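Local atomic coordinates of pullulanase (Klebsiella oxytoca, PDB entry 2YOC), a protein that hydrolyses alpha-1,6-glucosidic linkages in pullulan and probably related branched dextrins, and is linked to export by a type 2 secretion system. Residues Cys73-Ser77 with Ile102-Lys106; Gly109-Val115 with Asp126-Gly132. One frame throughout, in Å; residues are numbered along the deposited sequence.

Contact 1: Cys73-Ser77 with Ile102-Lys106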
loop_
_atom_site.group_PDB
_atom_site.type_symbol
_atom_site.label_atom_id
_atom_site.label_comp_id
_atom_site.label_asym_id
_atom_site.label_seq_id
_atom_site.Cartn_x
_atom_site.Cartn_y
_atom_site.Cartn_z
ATOM N N CYS B 73 -5.657 56.111 7.007
ATOM C CA CYS B 73 -6.347 57.041 6.096
ATOM C C CYS B 73 -7.833 57.241 6.453
ATOM O O CYS B 73 -8.706 56.500 5.983
ATOM C CB CYS B 73 -6.160 56.618 4.637
ATOM S SG CYS B 73 -4.441 56.667 4.039
ATOM N N ASP B 74 -8.105 58.274 7.274
ATOM C CA ASP B 74 -9.434 58.605 7.809
ATOM C C ASP B 74 -10.116 59.903 7.292
ATOM O O ASP B 74 -11.206 60.251 7.772
ATOM C CB ASP B 74 -9.402 58.568 9.359
ATOM C CG ASP B 74 -8.226 59.277 10.044
ATOM O OD1 ASP B 74 -7.432 59.948 9.339
ATOM O OD2 ASP B 74 -8.099 59.156 11.284
ATOM N N ALA B 75 -9.511 60.589 6.294
ATOM C CA ALA B 75 -10.027 61.853 5.739
ATOM C C ALA B 75 -11.355 61.776 4.937
ATOM O O ALA B 75 -11.903 62.822 4.583
ATOM C CB ALA B 75 -8.936 62.557 4.939
ATOM N N LEU B 76 -11.884 60.557 4.685
ATOM C CA LEU B 76 -13.141 60.325 3.950
ATOM C C LEU B 76 -14.369 60.880 4.683
ATOM O O LEU B 76 -14.381 60.959 5.916
ATOM C CB LEU B 76 -13.360 58.823 3.685
ATOM C CG LEU B 76 -12.419 58.131 2.711
ATOM C CD1 LEU B 76 -11.326 57.356 3.445
ATOM C CD2 LEU B 76 -13.173 57.209 1.826
ATOM N N SER B 77 -15.408 61.245 3.921
ATOM C CA SER B 77 -16.660 61.723 4.477
ATOM C C SER B 77 -17.748 60.746 4.052
ATOM O O SER B 77 -18.013 60.601 2.855
ATOM C CB SER B 77 -16.956 63.141 4.007
ATOM O OG SER B 77 -18.291 63.535 4.276
ATOM N N ILE B 102 -15.041 62.425 -4.838
ATOM C CA ILE B 102 -15.113 61.884 -3.476
ATOM C C ILE B 102 -15.210 62.988 -2.414
ATOM O O ILE B 102 -14.314 63.828 -2.345
ATOM C CB ILE B 102 -13.968 60.860 -3.200
ATOM C CG1 ILE B 102 -14.058 59.659 -4.159
ATOM C CG2 ILE B 102 -13.957 60.376 -1.741
ATOM C CD1 ILE B 102 -12.782 59.261 -4.717
ATOM N N PRO B 103 -16.269 62.980 -1.562
ATOM C CA PRO B 103 -16.381 64.019 -0.516
ATOM C C PRO B 103 -15.444 63.781 0.671
ATOM O O PRO B 103 -15.303 62.653 1.157
ATOM C CB PRO B 103 -17.851 63.960 -0.108
ATOM C CG PRO B 103 -18.262 62.541 -0.391
ATOM C CD PRO B 103 -17.400 62.026 -1.513
ATOM N N LEU B 104 -14.802 64.856 1.133
ATOM C CA LEU B 104 -13.852 64.781 2.234
ATOM C C LEU B 104 -14.323 65.392 3.541
ATOM O O LEU B 104 -15.256 66.198 3.569
ATOM C CB LEU B 104 -12.521 65.402 1.822
ATOM C CG LEU B 104 -11.533 64.439 1.227
ATOM C CD1 LEU B 104 -11.000 64.950 -0.040
ATOM C CD2 LEU B 104 -10.419 64.207 2.106
ATOM N N ASN B 105 -13.676 64.973 4.632
ATOM C CA ASN B 105 -13.874 65.442 5.999
ATOM C C ASN B 105 -12.822 66.555 6.234
ATOM O O ASN B 105 -13.171 67.675 6.621
ATOM C CB ASN B 105 -13.772 64.227 6.964
ATOM C CG ASN B 105 -13.091 64.357 8.322
ATOM O OD1 ASN B 105 -12.424 65.341 8.669
ATOM N ND2 ASN B 105 -13.201 63.296 9.108
ATOM N N LYS B 106 -11.546 66.245 5.937
ATOM C CA LYS B 106 -10.398 67.148 6.057
ATOM C C LYS B 106 -9.538 67.154 4.773
ATOM O O LYS B 106 -9.304 66.092 4.183
ATOM C CB LYS B 106 -9.540 66.826 7.311
ATOM C CG LYS B 106 -9.002 65.396 7.399
ATOM C CD LYS B 106 -8.057 65.198 8.573
ATOM C CE LYS B 106 -7.439 63.816 8.605
ATOM N NZ LYS B 106 -8.458 62.754 8.849
#
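The aliphatic chain of Lys106 runs past the methyl group of Ala75, with its CG 3.8 Å from Ala75 CB, and carries the ammonium group on to Asp74. Extended from CB to CE, the lysine then bends at its last torsion (chi4 -66°), which brings NZ to 3.0 Å from Asp74 OD1. In this salt bridge NZ comes to the oxygen from above the carboxylate plane, 67° out of it, and the two side chains cross at a slant. The same methyl of Ala75 is approached by a branch of Leu104, whose CD2 lies 3.6 Å from Ala75 CB. Leu104 otherwise turns inward, where it meets Ile111 and Phe131, and Ala42 of the adjoining strand 41-46.

Two backbone bonds fix the loop beside these side chains. Asn105 N donates to Ala75 O at 2.8 Å in a nearly straight bond (167° at the hydrogen), and Ser77 N donates to Pro103 O at 3.1 Å along a more bent path. Between them Leu76 and Leu104 form a single beta bridge, while Leu76 directs its side chain away, against Leu67 and Ile111. Asn105 lies on the outer side, its CB 3.5 Å from Leu76 O, and its backbone O accepts a hydrogen bond from Asn40 ND2.

The loop 73-77, which follows strand 63-68 of one three-stranded sheet, is thus tied to the end of strand 99-103, an outermost strand of another. Such a closure between two sheets is consistent with the beta-sandwich expected for the pullulanase-associated domain.

Contact 2: Gly109-Val115 with Asp126-Gly132; sequences GCINVIV and DLRVAFG
Ile111 and Val129 stand side by side in the beta hairpin of strands 110-117 and 127-130, on its tightly packed apolar face. Their contact, Ile111 CG1 to Val129 CB at 3.7 Å, is extended by Phe131, whose ring crosses Ile111 at about a right angle; Phe131 CZ lies 3.6 Å from Ile111 CG1. Further along, Val113 meets Val129 obliquely, and Val115 CG2 reaches Leu127 CD1 at 3.9 Å. Ile44, Leu46 and Val141 of the neighbouring sheet cover this apolar face, and Arg137 adds a cation-pi contact to Phe131. The antiparallel backbone pairing is firm at Val113 and Leu127, which exchange two hydrogen bonds, whereas Ile111 N reaches Val129 O only weakly.

The face carrying Cys110, Asn112 and Arg128 is polar and looser. Asp126, near one end of the hairpin, bonds through OD2 to Thr119 OG1 of a second subunit. Asn112 is buried, its ND2 held by Trp68 O and Asn70 OD1; with CG beside the backbone N (chi1 -59°), it lies alongside the exposed Arg128. There, Arg128 NE approaches Asn112 OD1 at 3.5 Å, a weak bond at the guanidinium edge, with the amide and guanidinium planes 54° apart.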
loop_
_atom_site.group_PDB
_atom_site.type_symbol
_atom_site.label_atom_id
_atom_site.label_comp_id
_atom_site.label_asym_id
_atom_site.label_seq_id
_atom_site.Cartn_x
_atom_site.Cartn_y
_atom_site.Cartn_z
ATOM N N GLY B 109 -4.166 64.792 5.385
ATOM C CA GLY B 109 -4.142 63.343 5.548
ATOM C C GLY B 109 -4.175 62.549 4.260
ATOM O O GLY B 109 -3.490 62.900 3.295
ATOM N N CYS B 110 -4.952 61.446 4.257
ATOM C CA CYS B 110 -5.080 60.520 3.124
ATOM C C CYS B 110 -6.423 59.767 3.101
ATOM O O CYS B 110 -7.181 59.829 4.072
ATOM C CB CYS B 110 -3.895 59.554 3.075
ATOM S SG CYS B 110 -3.720 58.513 4.546
ATOM N N ILE B 111 -6.698 59.036 2.000
ATOM C CA ILE B 111 -7.923 58.250 1.791
ATOM C C ILE B 111 -7.613 56.838 1.252
ATOM O O ILE B 111 -6.628 56.668 0.523
ATOM C CB ILE B 111 -8.914 59.006 0.865
ATOM C CG1 ILE B 111 -8.224 59.463 -0.449
ATOM C CG2 ILE B 111 -9.554 60.182 1.609
ATOM C CD1 ILE B 111 -9.140 59.815 -1.651
ATOM N N ASN B 112 -8.459 55.831 1.602
ATOM C CA ASN B 112 -8.318 54.437 1.130
ATOM C C ASN B 112 -9.272 54.168 -0.044
ATOM O O ASN B 112 -10.493 54.127 0.147
ATOM C CB ASN B 112 -8.590 53.414 2.248
ATOM C CG ASN B 112 -7.714 53.514 3.461
ATOM O OD1 ASN B 112 -6.533 53.141 3.446
ATOM N ND2 ASN B 112 -8.311 53.937 4.563
ATOM N N VAL B 113 -8.713 53.984 -1.250
ATOM C CA VAL B 113 -9.492 53.714 -2.462
ATOM C C VAL B 113 -9.185 52.319 -3.025
ATOM O O VAL B 113 -8.022 51.956 -3.214
ATOM C CB VAL B 113 -9.293 54.794 -3.563
ATOM C CG1 VAL B 113 -10.420 54.747 -4.594
ATOM C CG2 VAL B 113 -9.158 56.190 -2.969
ATOM N N ILE B 114 -10.239 51.547 -3.297
ATOM C CA ILE B 114 -10.133 50.255 -3.959
ATOM C C ILE B 114 -10.976 50.425 -5.199
ATOM O O ILE B 114 -12.197 50.576 -5.115
ATOM C CB ILE B 114 -10.532 49.017 -3.105
ATOM C CG1 ILE B 114 -9.561 48.827 -1.916
ATOM C CG2 ILE B 114 -10.556 47.757 -3.985
ATOM C CD1 ILE B 114 -10.113 48.053 -0.744
ATOM N N VAL B 115 -10.304 50.493 -6.337
ATOM C CA VAL B 115 -10.941 50.671 -7.632
ATOM C C VAL B 115 -11.464 49.303 -8.118
ATOM O O VAL B 115 -10.706 48.334 -8.147
ATOM C CB VAL B 115 -9.954 51.369 -8.602
ATOM C CG1 VAL B 115 -10.485 51.384 -10.032
ATOM C CG2 VAL B 115 -9.632 52.786 -8.124
ATOM N N ASP B 126 -4.092 48.068 -2.502
ATOM C CA ASP B 126 -5.029 49.003 -1.886
ATOM C C ASP B 126 -4.369 50.383 -2.000
ATOM O O ASP B 126 -3.263 50.589 -1.482
ATOM C CB ASP B 126 -5.278 48.650 -0.406
ATOM C CG ASP B 126 -5.781 47.251 -0.115
ATOM O OD1 ASP B 126 -6.119 46.526 -1.075
ATOM O OD2 ASP B 126 -5.841 46.882 1.077
ATOM N N LEU B 127 -5.007 51.299 -2.734
ATOM C CA LEU B 127 -4.462 52.636 -2.925
ATOM C C LEU B 127 -4.597 53.470 -1.660
ATOM O O LEU B 127 -5.565 53.317 -0.906
ATOM C CB LEU B 127 -5.149 53.361 -4.093
ATOM C CG LEU B 127 -5.141 52.676 -5.454
ATOM C CD1 LEU B 127 -6.231 53.255 -6.356
ATOM C CD2 LEU B 127 -3.774 52.775 -6.118
ATOM N N ARG B 128 -3.611 54.341 -1.428
ATOM C CA ARG B 128 -3.592 55.278 -0.314
ATOM C C ARG B 128 -3.179 56.614 -0.909
ATOM O O ARG B 128 -2.014 56.796 -1.272
ATOM C CB ARG B 128 -2.664 54.802 0.817
ATOM C CG ARG B 128 -3.334 53.821 1.782
ATOM C CD ARG B 128 -2.434 53.464 2.956
ATOM N NE ARG B 128 -3.121 52.656 3.971
ATOM C CZ ARG B 128 -2.517 52.058 5.000
ATOM N NH1 ARG B 128 -1.201 52.164 5.161
ATOM N NH2 ARG B 128 -3.221 51.346 5.871
ATOM N N VAL B 129 -4.168 57.509 -1.114
ATOM C CA VAL B 129 -3.967 58.824 -1.733
ATOM C C VAL B 129 -3.535 59.872 -0.692
ATOM O O VAL B 129 -4.385 60.441 -0.007
ATOM C CB VAL B 129 -5.193 59.281 -2.584
ATOM C CG1 VAL B 129 -4.941 60.630 -3.264
ATOM C CG2 VAL B 129 -5.583 58.227 -3.614
ATOM N N ALA B 130 -2.218 60.134 -0.595
ATOM C CA ALA B 130 -1.661 61.116 0.328
ATOM C C ALA B 130 -1.754 62.508 -0.280
ATOM O O ALA B 130 -1.051 62.806 -1.246
ATOM C CB ALA B 130 -0.215 60.770 0.654
ATOM N N PHE B 131 -2.635 63.362 0.282
ATOM C CA PHE B 131 -2.881 64.744 -0.171
ATOM C C PHE B 131 -1.673 65.690 -0.010
ATOM O O PHE B 131 -1.685 66.804 -0.544
ATOM C CB PHE B 131 -4.150 65.324 0.476
ATOM C CG PHE B 131 -5.396 64.472 0.366
ATOM C CD1 PHE B 131 -5.948 64.168 -0.876
ATOM C CD2 PHE B 131 -6.034 63.996 1.506
ATOM C CE1 PHE B 131 -7.114 63.409 -0.978
ATOM C CE2 PHE B 131 -7.190 63.218 1.403
ATOM C CZ PHE B 131 -7.729 62.942 0.161
ATOM N N GLY B 132 -0.655 65.220 0.714
ATOM C CA GLY B 132 0.618 65.899 0.927
ATOM C C GLY B 132 1.642 65.486 -0.117
ATOM O O GLY B 132 2.790 65.930 -0.065
#

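Contacts 1 and 2, with centres about 10 Å apart, are joined covalently by the Cys73-Cys110 disulfide, whose SG atoms are 2.0 Å from each other. It fastens the start of loop 73-77 to Cys110 of segment 109-115. The junction is also apolar: Leu104 CD2 of contact 1 packs on Phe131 CE2 of contact 2 at 3.4 Å, so both share one core. Along the chain contact 1 closes before contact 2 opens, within the same pullulanase-associated domain. Neither includes a calcium ligand or a strand of the eight-stranded barrel, which in this glycosidase family carries the active site; their centres lie about 43 and 35 Å from the centre of the chain.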